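Local coordinates for galactose mutarotase-like protein (Clostridium acetobutylicum, PDB 3OS7), which probably binds carbohydrate and may catalyse the interconversion of the alpha and beta anomers of an aldose sugar, at residues Gly110-Ser115 against Phe151-Ser156; Val76-Asn81 against Lys145-Glu150; Gln166-Val171 against Val182-Ala187. One frame throughout, in Å; residues are numbered along the deposited sequence.

Interaction 1 (Gly110-Ser115 against Phe151-Ser156); sequences GFIKNS and FQFKLS. With EDO (1,2-ethanediol), chain H.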
ATOM      1  N   GLY A 110       7.684  -3.510   8.762  1.00 13.65           N
ATOM      2  CA  GLY A 110       8.254  -4.774   8.299  1.00 13.63           C
ATOM      3  C   GLY A 110       9.456  -4.654   7.357  1.00 14.29           C
ATOM      4  O   GLY A 110       9.912  -3.563   7.036  1.00 15.38           O
ATOM      5  N   PHE A 111       9.960  -5.789   6.905  1.00 12.43           N
ATOM      6  CA  PHE A 111      11.181  -5.830   6.085  1.00 17.07           C
ATOM      7  C   PHE A 111      10.918  -6.279   4.650  1.00 15.78           C
ATOM      8  O   PHE A 111      11.807  -6.166   3.806  1.00 16.93           O
ATOM      9  CB  PHE A 111      12.234  -6.771   6.713  1.00 17.17           C
ATOM     10  CG  PHE A 111      11.722  -8.150   6.949  1.00 19.04           C
ATOM     11  CD1 PHE A 111      11.742  -9.098   5.940  1.00 20.77           C
ATOM     12  CD2 PHE A 111      11.176  -8.497   8.172  1.00 19.60           C
ATOM     13  CE1 PHE A 111      11.214 -10.364   6.145  1.00 22.79           C
ATOM     14  CE2 PHE A 111      10.633  -9.741   8.384  1.00 22.11           C
ATOM     15  CZ  PHE A 111      10.660 -10.698   7.367  1.00 22.98           C
ATOM     16  N   ILE A 112       9.732  -6.798   4.351  1.00 15.33           N
ATOM     17  CA  ILE A 112       9.530  -7.369   3.029  1.00 14.43           C
ATOM     18  C   ILE A 112       9.568  -6.277   1.953  1.00 13.25           C
ATOM     19  O   ILE A 112       9.951  -6.533   0.838  1.00 15.16           O
ATOM     20  CB  ILE A 112       8.257  -8.286   2.895  1.00 16.78           C
ATOM     21  CG1 ILE A 112       6.968  -7.516   3.116  1.00 17.63           C
ATOM     22  CG2 ILE A 112       8.358  -9.513   3.845  1.00 18.42           C
ATOM     23  CD1 ILE A 112       5.720  -8.416   2.927  1.00 18.03           C
ATOM     24  N   LYS A 113       9.245  -5.044   2.322  1.00 13.24           N
ATOM     25  CA  LYS A 113       9.347  -3.909   1.399  1.00 12.84           C
ATOM     26  C   LYS A 113      10.796  -3.594   1.000  1.00 14.80           C
ATOM     27  O   LYS A 113      11.017  -2.939  -0.006  1.00 17.03           O
ATOM     28  CB  LYS A 113       8.752  -2.631   2.009  1.00 12.92           C
ATOM     29  CG  LYS A 113       9.452  -2.119   3.259  1.00 15.96           C
ATOM     30  CD  LYS A 113       8.672  -0.930   3.901  1.00 14.48           C
ATOM     31  CE  LYS A 113       9.526  -0.184   4.851  1.00 17.50           C
ATOM     32  NZ  LYS A 113      10.264  -1.039   5.788  1.00 23.16           N
ATOM     33  N   ASN A 114      11.749  -4.005   1.835  1.00 14.54           N
ATOM     34  CA  ASN A 114      13.187  -3.748   1.573  1.00 17.23           C
ATOM     35  C   ASN A 114      13.894  -4.942   0.954  1.00 19.36           C
ATOM     36  O   ASN A 114      15.071  -4.861   0.612  1.00 21.04           O
ATOM     37  CB  ASN A 114      13.914  -3.418   2.882  1.00 18.99           C
ATOM     38  CG  ASN A 114      13.262  -2.284   3.676  1.00 23.55           C
ATOM     39  OD1 ASN A 114      12.478  -2.541   4.579  1.00 22.78           O
ATOM     40  ND2 ASN A 114      13.609  -1.035   3.361  1.00 26.20           N
ATOM     41  N   SER A 115      13.195  -6.060   0.826  1.00 17.49           N
ATOM     42  CA  SER A 115      13.821  -7.359   0.544  1.00 18.63           C
ATOM     43  C   SER A 115      13.726  -7.753  -0.913  1.00 16.24           C
ATOM     44  O   SER A 115      12.963  -7.169  -1.669  1.00 13.45           O
ATOM     45  CB  SER A 115      13.169  -8.423   1.423  1.00 20.68           C
ATOM     46  OG  SER A 115      13.500  -8.156   2.764  1.00 23.61           O
ATOM     47  N   PHE A 151       6.780 -18.565   5.384  1.00 16.52           N
ATOM     48  CA  PHE A 151       5.637 -18.072   4.619  1.00 16.16           C
ATOM     49  C   PHE A 151       6.042 -17.710   3.198  1.00 17.47           C
ATOM     50  O   PHE A 151       7.223 -17.573   2.901  1.00 14.50           O
ATOM     51  CB  PHE A 151       4.941 -16.886   5.340  1.00 18.29           C
ATOM     52  CG  PHE A 151       5.770 -15.617   5.442  1.00 13.33           C
ATOM     53  CD1 PHE A 151       5.859 -14.747   4.375  1.00 16.68           C
ATOM     54  CD2 PHE A 151       6.425 -15.282   6.633  1.00 17.04           C
ATOM     55  CE1 PHE A 151       6.608 -13.579   4.468  1.00 16.94           C
ATOM     56  CE2 PHE A 151       7.157 -14.134   6.745  1.00 13.96           C
ATOM     57  CZ  PHE A 151       7.242 -13.265   5.630  1.00 13.58           C
ATOM     58  N   GLN A 152       5.052 -17.583   2.316  1.00 16.15           N
ATOM     59  CA  GLN A 152       5.282 -17.024   1.000  1.00 15.30           C
ATOM     60  C   GLN A 152       4.277 -15.909   0.784  1.00 16.15           C
ATOM     61  O   GLN A 152       3.073 -16.116   0.880  1.00 14.91           O
ATOM     62  CB  GLN A 152       5.108 -18.046  -0.115  1.00 16.90           C
ATOM     63  CG  GLN A 152       5.435 -17.503  -1.509  1.00 17.62           C
ATOM     64  CD  GLN A 152       5.176 -18.524  -2.598  1.00 21.65           C
ATOM     65  OE1 GLN A 152       4.018 -18.808  -2.942  1.00 21.57           O
ATOM     66  NE2 GLN A 152       6.250 -19.076  -3.152  1.00 20.71           N
ATOM     67  N   PHE A 153       4.797 -14.736   0.464  1.00 14.79           N
ATOM     68  CA  PHE A 153       4.014 -13.622  -0.009  1.00 13.46           C
ATOM     69  C   PHE A 153       4.012 -13.621  -1.552  1.00 16.41           C
ATOM     70  O   PHE A 153       5.004 -13.985  -2.201  1.00 15.84           O
ATOM     71  CB  PHE A 153       4.629 -12.316   0.505  1.00 17.67           C
ATOM     72  CG  PHE A 153       3.778 -11.548   1.462  1.00 12.56           C
ATOM     73  CD1 PHE A 153       2.879 -10.609   1.010  1.00 20.46           C
ATOM     74  CD2 PHE A 153       3.923 -11.729   2.845  1.00 16.74           C
ATOM     75  CE1 PHE A 153       2.136  -9.866   1.901  1.00 22.64           C
ATOM     76  CE2 PHE A 153       3.177 -10.981   3.744  1.00 19.58           C
ATOM     77  CZ  PHE A 153       2.292 -10.059   3.278  1.00 21.22           C
ATOM     78  N   LYS A 154       2.904 -13.200  -2.144  1.00 14.71           N
ATOM     79  CA  LYS A 154       2.820 -13.043  -3.594  1.00 13.41           C
ATOM     80  C   LYS A 154       2.073 -11.773  -3.930  1.00 13.99           C
ATOM     81  O   LYS A 154       1.035 -11.468  -3.313  1.00 14.48           O
ATOM     82  CB  LYS A 154       2.097 -14.228  -4.234  1.00 15.96           C
ATOM     83  CG  LYS A 154       1.935 -14.105  -5.732  1.00 16.78           C
ATOM     84  CD  LYS A 154       1.674 -15.467  -6.449  1.00 26.81           C
ATOM     85  CE  LYS A 154       0.556 -16.286  -5.867  1.00 34.24           C
ATOM     86  NZ  LYS A 154       0.811 -17.743  -6.218  1.00 37.03           N
ATOM     87  N   LEU A 155       2.627 -11.022  -4.871  1.00 12.76           N
ATOM     88  CA  LEU A 155       1.937  -9.878  -5.463  1.00 13.46           C
ATOM     89  C   LEU A 155       1.678 -10.259  -6.920  1.00 13.62           C
ATOM     90  O   LEU A 155       2.600 -10.580  -7.662  1.00 14.89           O
ATOM     91  CB  LEU A 155       2.758  -8.593  -5.381  1.00 12.25           C
ATOM     92  CG  LEU A 155       3.418  -8.236  -4.068  1.00 15.63           C
ATOM     93  CD1 LEU A 155       4.193  -6.924  -4.134  1.00 15.38           C
ATOM     94  CD2 LEU A 155       2.393  -8.187  -2.962  1.00 15.36           C
ATOM     95  N   SER A 156       0.414 -10.236  -7.302  1.00 14.09           N
ATOM     96  CA  SER A 156      -0.009 -10.562  -8.644  1.00 14.08           C
ATOM     97  C   SER A 156      -0.628  -9.340  -9.310  1.00 16.89           C
ATOM     98  O   SER A 156      -1.718  -8.876  -8.943  1.00 15.24           O
ATOM     99  CB  SER A 156      -0.989 -11.734  -8.609  1.00 17.34           C
ATOM    100  OG  SER A 156      -1.340 -12.090  -9.941  1.00 20.98           O
TER
HETATM  101  C1  EDO H 342      -0.368 -17.223  -1.232  1.00 36.39           C
HETATM  102  O1  EDO H 342      -1.118 -17.189  -2.443  1.00 33.21           O
HETATM  103  C2  EDO H 342       1.064 -16.757  -1.495  1.00 35.96           C
HETATM  104  O2  EDO H 342       1.717 -17.609  -2.458  1.00 31.13           O

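Interaction 2 (Val76-Asn81 against Lys145-Glu150); sequences VLFPPN and KYFSHE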
ATOM      1  N   VAL A  76       4.718  -2.877  -0.034  1.00 14.13           N
ATOM      2  CA  VAL A  76       3.925  -3.798   0.775  1.00 15.67           C
ATOM      3  C   VAL A  76       4.445  -3.892   2.218  1.00 14.06           C
ATOM      4  O   VAL A  76       5.634  -4.062   2.467  1.00 14.48           O
ATOM      5  CB  VAL A  76       3.797  -5.173   0.093  1.00 18.31           C
ATOM      6  CG1 VAL A  76       5.118  -5.878   0.039  1.00 16.27           C
ATOM      7  CG2 VAL A  76       2.722  -6.022   0.772  1.00 18.57           C
ATOM      8  N   LEU A  77       3.518  -3.830   3.173  1.00 12.25           N
ATOM      9  CA  LEU A  77       3.863  -3.744   4.588  1.00 11.09           C
ATOM     10  C   LEU A  77       3.383  -4.979   5.334  1.00 13.44           C
ATOM     11  O   LEU A  77       2.244  -5.418   5.133  1.00 13.02           O
ATOM     12  CB  LEU A  77       3.206  -2.524   5.219  1.00 11.88           C
ATOM     13  CG  LEU A  77       3.376  -1.205   4.504  1.00 11.84           C
ATOM     14  CD1 LEU A  77       2.573  -0.097   5.177  1.00 13.49           C
ATOM     15  CD2 LEU A  77       4.900  -0.830   4.439  1.00 13.72           C
ATOM     16  N   PHE A  78       4.220  -5.480   6.229  1.00 13.74           N
ATOM     17  CA  PHE A  78       3.934  -6.661   7.050  1.00 12.11           C
ATOM     18  C   PHE A  78       4.778  -6.567   8.314  1.00 14.73           C
ATOM     19  O   PHE A  78       5.947  -6.967   8.295  1.00 16.57           O
ATOM     20  CB  PHE A  78       4.291  -7.926   6.262  1.00 11.71           C
ATOM     21  CG  PHE A  78       4.002  -9.250   6.987  1.00 16.76           C
ATOM     22  CD1 PHE A  78       2.757  -9.513   7.536  1.00 15.77           C
ATOM     23  CD2 PHE A  78       4.967 -10.246   7.048  1.00 19.34           C
ATOM     24  CE1 PHE A  78       2.482 -10.695   8.161  1.00 17.02           C
ATOM     25  CE2 PHE A  78       4.705 -11.455   7.663  1.00 23.59           C
ATOM     26  CZ  PHE A  78       3.464 -11.689   8.239  1.00 24.15           C
ATOM     27  N   PRO A  79       4.241  -5.984   9.392  1.00 14.16           N
ATOM     28  CA  PRO A  79       2.914  -5.408   9.535  1.00 13.29           C
ATOM     29  C   PRO A  79       2.920  -3.963   9.026  1.00 13.83           C
ATOM     30  O   PRO A  79       3.968  -3.324   9.064  1.00 15.36           O
ATOM     31  CB  PRO A  79       2.719  -5.396  11.036  1.00 16.43           C
ATOM     32  CG  PRO A  79       4.102  -5.135  11.574  1.00 16.35           C
ATOM     33  CD  PRO A  79       5.033  -5.828  10.632  1.00 15.60           C
ATOM     34  N   PRO A  80       1.766  -3.436   8.603  1.00 14.39           N
ATOM     35  CA  PRO A  80       1.692  -2.003   8.333  1.00 11.92           C
ATOM     36  C   PRO A  80       1.777  -1.205   9.628  1.00 13.57           C
ATOM     37  O   PRO A  80       1.113  -1.502  10.597  1.00 13.85           O
ATOM     38  CB  PRO A  80       0.315  -1.834   7.681  1.00 13.19           C
ATOM     39  CG  PRO A  80      -0.498  -2.892   8.276  1.00 11.69           C
ATOM     40  CD  PRO A  80       0.425  -4.060   8.560  1.00 14.28           C
ATOM     41  N   ASN A  81       2.600  -0.173   9.629  1.00 13.60           N
ATOM     42  CA  ASN A  81       2.686   0.744  10.736  1.00 11.44           C
ATOM     43  C   ASN A  81       3.230   0.074  12.005  1.00 12.34           C
ATOM     44  O   ASN A  81       3.926  -0.967  11.915  1.00 13.60           O
ATOM     45  CB  ASN A  81       1.325   1.419  10.943  1.00 12.30           C
ATOM     46  CG  ASN A  81       1.464   2.861  11.393  1.00 12.68           C
ATOM     47  OD1 ASN A  81       1.807   3.124  12.539  1.00 12.82           O
ATOM     48  ND2 ASN A  81       1.224   3.793  10.487  1.00 15.24           N
ATOM     49  N   LYS A 145      14.597 -16.041  13.306  1.00 18.05           N
ATOM     50  CA  LYS A 145      14.687 -16.135  14.771  1.00 20.89           C
ATOM     51  C   LYS A 145      13.737 -15.213  15.535  1.00 21.26           C
ATOM     52  O   LYS A 145      13.346 -15.523  16.683  1.00 20.47           O
ATOM     53  CB  LYS A 145      16.124 -15.886  15.247  1.00 21.84           C
ATOM     54  CG  LYS A 145      16.683 -14.526  14.941  1.00 23.27           C
ATOM     55  CD  LYS A 145      18.151 -14.436  15.421  1.00 30.03           C
ATOM     56  CE  LYS A 145      19.047 -13.731  14.388  1.00 40.31           C
ATOM     57  NZ  LYS A 145      19.301 -14.542  13.130  1.00 38.86           N
ATOM     58  N   TYR A 146      13.376 -14.079  14.932  1.00 18.98           N
ATOM     59  CA  TYR A 146      12.408 -13.167  15.538  1.00 19.00           C
ATOM     60  C   TYR A 146      10.933 -13.493  15.228  1.00 18.51           C
ATOM     61  O   TYR A 146      10.040 -13.134  16.010  1.00 19.14           O
ATOM     62  CB  TYR A 146      12.671 -11.731  15.108  1.00 19.47           C
ATOM     63  CG  TYR A 146      14.062 -11.271  15.437  1.00 16.50           C
ATOM     64  CD1 TYR A 146      14.425 -11.011  16.747  1.00 26.25           C
ATOM     65  CD2 TYR A 146      15.005 -11.124  14.440  1.00 21.33           C
ATOM     66  CE1 TYR A 146      15.710 -10.595  17.061  1.00 29.80           C
ATOM     67  CE2 TYR A 146      16.283 -10.711  14.737  1.00 29.18           C
ATOM     68  CZ  TYR A 146      16.633 -10.467  16.052  1.00 27.78           C
ATOM     69  OH  TYR A 146      17.906 -10.053  16.358  1.00 41.21           O
ATOM     70  N   PHE A 147      10.691 -14.115  14.071  1.00 18.97           N
ATOM     71  CA  PHE A 147       9.339 -14.463  13.621  1.00 16.35           C
ATOM     72  C   PHE A 147       9.392 -15.842  12.965  1.00 16.63           C
ATOM     73  O   PHE A 147       9.566 -15.979  11.739  1.00 15.82           O
ATOM     74  CB  PHE A 147       8.849 -13.398  12.659  1.00 16.20           C
ATOM     75  CG  PHE A 147       7.430 -13.522  12.297  1.00 15.28           C
ATOM     76  CD1 PHE A 147       6.449 -13.145  13.188  1.00 14.68           C
ATOM     77  CD2 PHE A 147       7.056 -14.013  11.052  1.00 14.98           C
ATOM     78  CE1 PHE A 147       5.100 -13.255  12.838  1.00 14.37           C
ATOM     79  CE2 PHE A 147       5.709 -14.100  10.702  1.00 15.17           C
ATOM     80  CZ  PHE A 147       4.750 -13.734  11.595  1.00 17.60           C
ATOM     81  N   SER A 148       9.302 -16.878  13.789  1.00 16.82           N
ATOM     82  CA  SER A 148       9.617 -18.213  13.315  1.00 19.35           C
ATOM     83  C   SER A 148       8.431 -18.904  12.635  1.00 20.89           C
ATOM     84  O   SER A 148       7.958 -19.966  13.084  1.00 21.43           O
ATOM     85  CB  SER A 148      10.174 -19.068  14.455  1.00 21.57           C
ATOM     86  OG  SER A 148      11.323 -18.442  15.003  1.00 22.20           O
ATOM     87  N   HIS A 149       7.994 -18.313  11.527  1.00 17.31           N
ATOM     88  CA  HIS A 149       6.979 -18.896  10.670  1.00 17.47           C
ATOM     89  C   HIS A 149       7.428 -18.761   9.234  1.00 17.66           C
ATOM     90  O   HIS A 149       7.534 -17.633   8.729  1.00 20.12           O
ATOM     91  CB  HIS A 149       5.631 -18.162  10.792  1.00 17.18           C
ATOM     92  CG  HIS A 149       5.072 -18.130  12.180  1.00 18.68           C
ATOM     93  ND1 HIS A 149       4.322 -19.157  12.706  1.00 19.49           N
ATOM     94  CD2 HIS A 149       5.140 -17.186  13.144  1.00 17.29           C
ATOM     95  CE1 HIS A 149       3.963 -18.849  13.941  1.00 20.27           C
ATOM     96  NE2 HIS A 149       4.472 -17.666  14.242  1.00 20.33           N
ATOM     97  N   GLU A 150       7.684 -19.881   8.562  1.00 17.77           N
ATOM     98  CA  GLU A 150       7.883 -19.858   7.117  1.00 16.05           C
ATOM     99  C   GLU A 150       6.611 -19.353   6.425  1.00 16.55           C
ATOM    100  O   GLU A 150       5.500 -19.631   6.859  1.00 15.19           O
ATOM    101  CB  GLU A 150       8.302 -21.231   6.577  1.00 18.41           C
ATOM    102  CG  GLU A 150       9.698 -21.645   7.079  1.00 22.68           C
ATOM    103  CD  GLU A 150      10.294 -22.846   6.354  1.00 27.65           C
ATOM    104  OE1 GLU A 150       9.619 -23.875   6.262  1.00 28.84           O
ATOM    105  OE2 GLU A 150      11.472 -22.774   5.914  1.00 38.85           O
TER

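Interaction 3 (Gln166-Val171 against Val182-Ala187); sequences QTTSVV and VGYHSA. With EDO (1,2-ethanediol), chain H.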
ATOM      1  N   GLN A 166      -4.163  -5.419  -8.408  1.00 13.71           N
ATOM      2  CA  GLN A 166      -3.168  -5.932  -7.514  1.00 12.59           C
ATOM      3  C   GLN A 166      -3.857  -6.953  -6.607  1.00 14.11           C
ATOM      4  O   GLN A 166      -4.721  -6.584  -5.796  1.00 14.76           O
ATOM      5  CB  GLN A 166      -2.639  -4.766  -6.673  1.00 14.36           C
ATOM      6  CG  GLN A 166      -1.759  -5.167  -5.484  1.00 15.24           C
ATOM      7  CD  GLN A 166      -1.573  -4.007  -4.542  1.00 18.19           C
ATOM      8  OE1 GLN A 166      -0.581  -3.269  -4.617  1.00 21.82           O
ATOM      9  NE2 GLN A 166      -2.567  -3.783  -3.703  1.00 13.00           N
ATOM     10  N   THR A 167      -3.466  -8.221  -6.717  1.00 12.60           N
ATOM     11  CA  THR A 167      -3.921  -9.256  -5.784  1.00 13.93           C
ATOM     12  C   THR A 167      -2.730  -9.629  -4.893  1.00 14.24           C
ATOM     13  O   THR A 167      -1.722 -10.162  -5.366  1.00 15.27           O
ATOM     14  CB  THR A 167      -4.529 -10.496  -6.523  1.00 17.85           C
ATOM     15  OG1 THR A 167      -5.615 -10.081  -7.358  1.00 15.21           O
ATOM     16  CG2 THR A 167      -5.074 -11.545  -5.532  1.00 17.19           C
ATOM     17  N   THR A 168      -2.869  -9.344  -3.600  1.00 13.17           N
ATOM     18  CA  THR A 168      -1.833  -9.586  -2.584  1.00 14.05           C
ATOM     19  C   THR A 168      -2.234 -10.827  -1.801  1.00 15.66           C
ATOM     20  O   THR A 168      -3.373 -10.963  -1.390  1.00 13.97           O
ATOM     21  CB  THR A 168      -1.726  -8.398  -1.623  1.00 15.14           C
ATOM     22  OG1 THR A 168      -1.560  -7.200  -2.394  1.00 16.41           O
ATOM     23  CG2 THR A 168      -0.590  -8.572  -0.631  1.00 15.36           C
ATOM     24  N   SER A 169      -1.314 -11.754  -1.609  1.00 13.68           N
ATOM     25  CA  SER A 169      -1.663 -12.943  -0.829  1.00 14.67           C
ATOM     26  C   SER A 169      -0.489 -13.409  -0.043  1.00 15.52           C
ATOM     27  O   SER A 169       0.657 -13.170  -0.425  1.00 13.92           O
ATOM     28  CB  SER A 169      -2.187 -14.067  -1.741  1.00 16.35           C
ATOM     29  OG  SER A 169      -1.256 -14.370  -2.745  1.00 21.79           O
ATOM     30  N   VAL A 170      -0.779 -14.081   1.068  1.00 14.58           N
ATOM     31  CA  VAL A 170       0.243 -14.699   1.853  1.00 14.92           C
ATOM     32  C   VAL A 170      -0.302 -16.030   2.351  1.00 15.30           C
ATOM     33  O   VAL A 170      -1.500 -16.146   2.603  1.00 16.10           O
ATOM     34  CB  VAL A 170       0.718 -13.808   3.018  1.00 18.30           C
ATOM     35  CG1 VAL A 170      -0.423 -13.361   3.867  1.00 20.33           C
ATOM     36  CG2 VAL A 170       1.749 -14.532   3.824  1.00 16.85           C
ATOM     37  N   VAL A 171       0.583 -17.022   2.441  1.00 15.60           N
ATOM     38  CA  VAL A 171       0.233 -18.355   2.924  1.00 15.69           C
ATOM     39  C   VAL A 171       1.201 -18.689   4.065  1.00 16.60           C
ATOM     40  O   VAL A 171       2.391 -18.453   3.964  1.00 15.07           O
ATOM     41  CB  VAL A 171       0.251 -19.437   1.805  1.00 17.55           C
ATOM     42  CG1 VAL A 171       1.574 -19.512   1.085  1.00 21.58           C
ATOM     43  CG2 VAL A 171      -0.084 -20.803   2.398  1.00 18.99           C
ATOM     44  N   VAL A 182      -1.506  -6.807   7.199  1.00 11.92           N
ATOM     45  CA  VAL A 182      -0.909  -6.455   5.925  1.00 12.60           C
ATOM     46  C   VAL A 182      -1.405  -5.062   5.531  1.00 13.52           C
ATOM     47  O   VAL A 182      -2.541  -4.695   5.814  1.00 11.15           O
ATOM     48  CB  VAL A 182      -1.354  -7.436   4.812  1.00 15.23           C
ATOM     49  CG1 VAL A 182      -0.730  -7.053   3.426  1.00 12.81           C
ATOM     50  CG2 VAL A 182      -1.000  -8.858   5.170  1.00 16.41           C
ATOM     51  N   GLY A 183      -0.588  -4.331   4.785  1.00 11.11           N
ATOM     52  CA  GLY A 183      -1.027  -3.082   4.206  1.00 12.24           C
ATOM     53  C   GLY A 183      -0.047  -2.606   3.156  1.00 13.38           C
ATOM     54  O   GLY A 183       0.862  -3.344   2.759  1.00 12.73           O
ATOM     55  N   TYR A 184      -0.285  -1.381   2.677  1.00 12.56           N
ATOM     56  CA  TYR A 184       0.588  -0.758   1.719  1.00 11.82           C
ATOM     57  C   TYR A 184       0.847   0.680   2.095  1.00 13.48           C
ATOM     58  O   TYR A 184      -0.019   1.363   2.603  1.00 13.14           O
ATOM     59  CB  TYR A 184      -0.015  -0.747   0.338  1.00 12.31           C
ATOM     60  CG  TYR A 184       0.129  -2.039  -0.406  1.00 15.14           C
ATOM     61  CD1 TYR A 184      -0.778  -3.056  -0.249  1.00 19.06           C
ATOM     62  CD2 TYR A 184       1.178  -2.220  -1.303  1.00 20.15           C
ATOM     63  CE1 TYR A 184      -0.631  -4.231  -0.929  1.00 18.84           C
ATOM     64  CE2 TYR A 184       1.339  -3.374  -1.977  1.00 19.21           C
ATOM     65  CZ  TYR A 184       0.420  -4.381  -1.825  1.00 17.32           C
ATOM     66  OH  TYR A 184       0.579  -5.561  -2.534  1.00 22.14           O
ATOM     67  N   HIS A 185       2.055   1.146   1.790  1.00 11.83           N
ATOM     68  CA  HIS A 185       2.421   2.541   2.037  1.00 10.62           C
ATOM     69  C   HIS A 185       2.363   3.349   0.733  1.00 13.93           C
ATOM     70  O   HIS A 185       3.250   4.146   0.432  1.00 15.40           O
ATOM     71  CB  HIS A 185       3.804   2.547   2.635  1.00 10.75           C
ATOM     72  CG  HIS A 185       4.124   3.758   3.439  1.00 15.79           C
ATOM     73  ND1 HIS A 185       4.215   5.012   2.880  1.00 16.51           N
ATOM     74  CD2 HIS A 185       4.438   3.903   4.749  1.00 22.82           C
ATOM     75  CE1 HIS A 185       4.555   5.888   3.816  1.00 22.03           C
ATOM     76  NE2 HIS A 185       4.692   5.239   4.961  1.00 24.86           N
ATOM     77  N   SER A 186       1.277   3.174  -0.006  1.00 12.94           N
ATOM     78  CA  SER A 186       1.189   3.623  -1.392  1.00 12.08           C
ATOM     79  C   SER A 186       1.388   5.141  -1.573  1.00 13.36           C
ATOM     80  O   SER A 186       0.724   5.949  -0.916  1.00 12.44           O
ATOM     81  CB  SER A 186      -0.176   3.201  -1.936  1.00 13.66           C
ATOM     82  OG  SER A 186      -0.413   1.837  -1.615  1.00 14.80           O
ATOM     83  N   ALA A 187       2.289   5.499  -2.486  1.00 11.97           N
ATOM     84  CA  ALA A 187       2.745   6.883  -2.692  1.00 12.21           C
ATOM     85  C   ALA A 187       2.258   7.443  -4.025  1.00 10.74           C
ATOM     86  O   ALA A 187       2.642   6.942  -5.093  1.00 12.80           O
ATOM     87  CB  ALA A 187       4.281   6.946  -2.616  1.00 10.83           C
TER
HETATM   88  C1  EDO H 342      -0.368 -17.223  -1.232  1.00 36.39           C
HETATM   89  O1  EDO H 342      -1.118 -17.189  -2.443  1.00 33.21           O
HETATM   90  C2  EDO H 342       1.064 -16.757  -1.495  1.00 35.96           C
HETATM   91  O2  EDO H 342       1.717 -17.609  -2.458  1.00 31.13           O

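Interaction 1 (Gly110-Ser115 against Phe151-Ser156)
An isoleucine pressed onto two phenylalanines makes this buried, wholly apolar contact, which joins the connection between strands 106-108 and 118-125 to strand 151-160. I112 does the touching from one side. Its CD1 methyl sits almost over the middle of the F153 ring, 3.6 Å from the centroid and only 8° off the ring normal, a CH-pi contact of nearly head-on geometry. The other branch is used differently: I112 CG2 meets the rim of F151, near the ring plane, with 4.3 Å to F151 CZ. CG1 lies between the backbone N and the carbonyl carbon (chi1 64°), and the chain then runs straight on (chi2 178°), carrying CD1 out to F153. In the beta-sandwich of the galactose mutarotase fold, F151 and F153 alternate with Q152 and K154, so the phenylalanines face inward while Q152 OE1 accepts a 2.6 Å hydrogen bond from O2 of an ethanediol, probably a crystallisation additive. The loop is braced from within. K113 NZ bonds to G110 O (2.8 Å) and N114 OD1, and F111 O accepts from N114 N and S115 OG on opposite faces of its carbonyl plane.

Interaction 2 (Val76-Asn81 against Lys145-Glu150)
F78 and F147 meet as an offset edge-to-face pair, at one end of the beta-sandwich that characterises the galactose mutarotase fold. F78 directly follows the short strand 76-77, whereas F147 belongs to the loop linking strands 128-137 and 151-160. Such a pair illustrates how two segments with backbones far apart can be joined by the reach of their aromatic side chains alone: the CA atoms of F78 and F147 are 11.5 Å apart.

The planes stand at 88° to each other, with the edge of F78 turned toward the face of F147 and the centroids 5.9 Å apart. Because the pair is offset, the leading atom of F78 does not come down on the centre of the other ring. F78 CZ instead approaches its outer part, 4.1 Å from F147 CE2 and about as far from F147 CZ. Both side chains extend away from their own backbone N, with chi1 at -178° in F78 and -171° in F147, and this brings the far ends of the two rings together.

Each ring has further neighbours. F78 also packs on F151 and F153 of strand 151-160, while M178 touches both F78 and F147, tying the pair to strand 178-189. F147 is partly exposed, and its side chain is about 4 Å from a bound tetraethylene glycol, probably a crystallisation additive. H149 has its imidazole held at both nitrogens, ND1 by S174 OG and NE2 by Y95 OH, and its CD2 stands 3.8 Å above the plane of the F147 ring, over the centre.

Interaction 3 (Gln166-Val171 against Val182-Ala187)
An amide laid almost flat on a tyrosine ring is the striking feature here: the planes of the Q166 carboxamide and the Y184 ring are only 14° apart. Q166 OE1 lies over one face, 3.2 Å from Y184 CZ, and Q166 NE2 lies 3.4 Å from Y184 CE1. The glutamine comes from the opposite direction to the tyrosine, its CG anti to the backbone N (chi1 169°) and its chain extended beyond. OE1 also has a hydrogen bond from outside the pair, with Y157 OH, which would help fix the rotation of the amide.

T168 uses the ring's edge instead. Its OG1 lies in the ring plane and shares a 2.7 Å hydrogen bond with Y184 OH, giving this buried phenol a polar partner. Strands 163-172 and 178-189 here face one another across the interior of the galactose mutarotase beta-sandwich, rather than pairing side by side; Q166, T168 and V170 point inward toward V182 and Y184. T168 CG2 adds an apolar touch on V182 CG1, at 4.3 Å. Alternation along strand 163-172 turns S169 away, and its OG shares a 2.8 Å hydrogen bond with O1 of ethanediol. Beyond Y184, H185 turns to other surroundings, where its NE2 is hydrogen-bonded to a bound tartrate, probably from the crystallisation liquor, and its ring meets that of H109.

How the interactions relate
Interactions 1 and 3 are buried, with interaction 3 nearest the centre of the chain; interaction 2 is only partly buried and lies farther out. Strands 151-160 and 163-172 are adjacent, bonded through K154 N and S169 O (2.8 Å), so interactions 1 and 3 use neighbouring strands, and one ethanediol bridges Q152 and S169 on them. Interaction 2 shares its phenylalanine cluster with interaction 1, where F78 CE2 is 3.7 Å from F151 CZ, and meets interaction 3 through L77 N and G183 O, which pair strands 76-77 and 178-189. The chemistry differs: aliphatic on aromatic in interaction 1, aromatic on aromatic in interaction 2 and, at the most central contact, polar groups around a tyrosine in interaction 3.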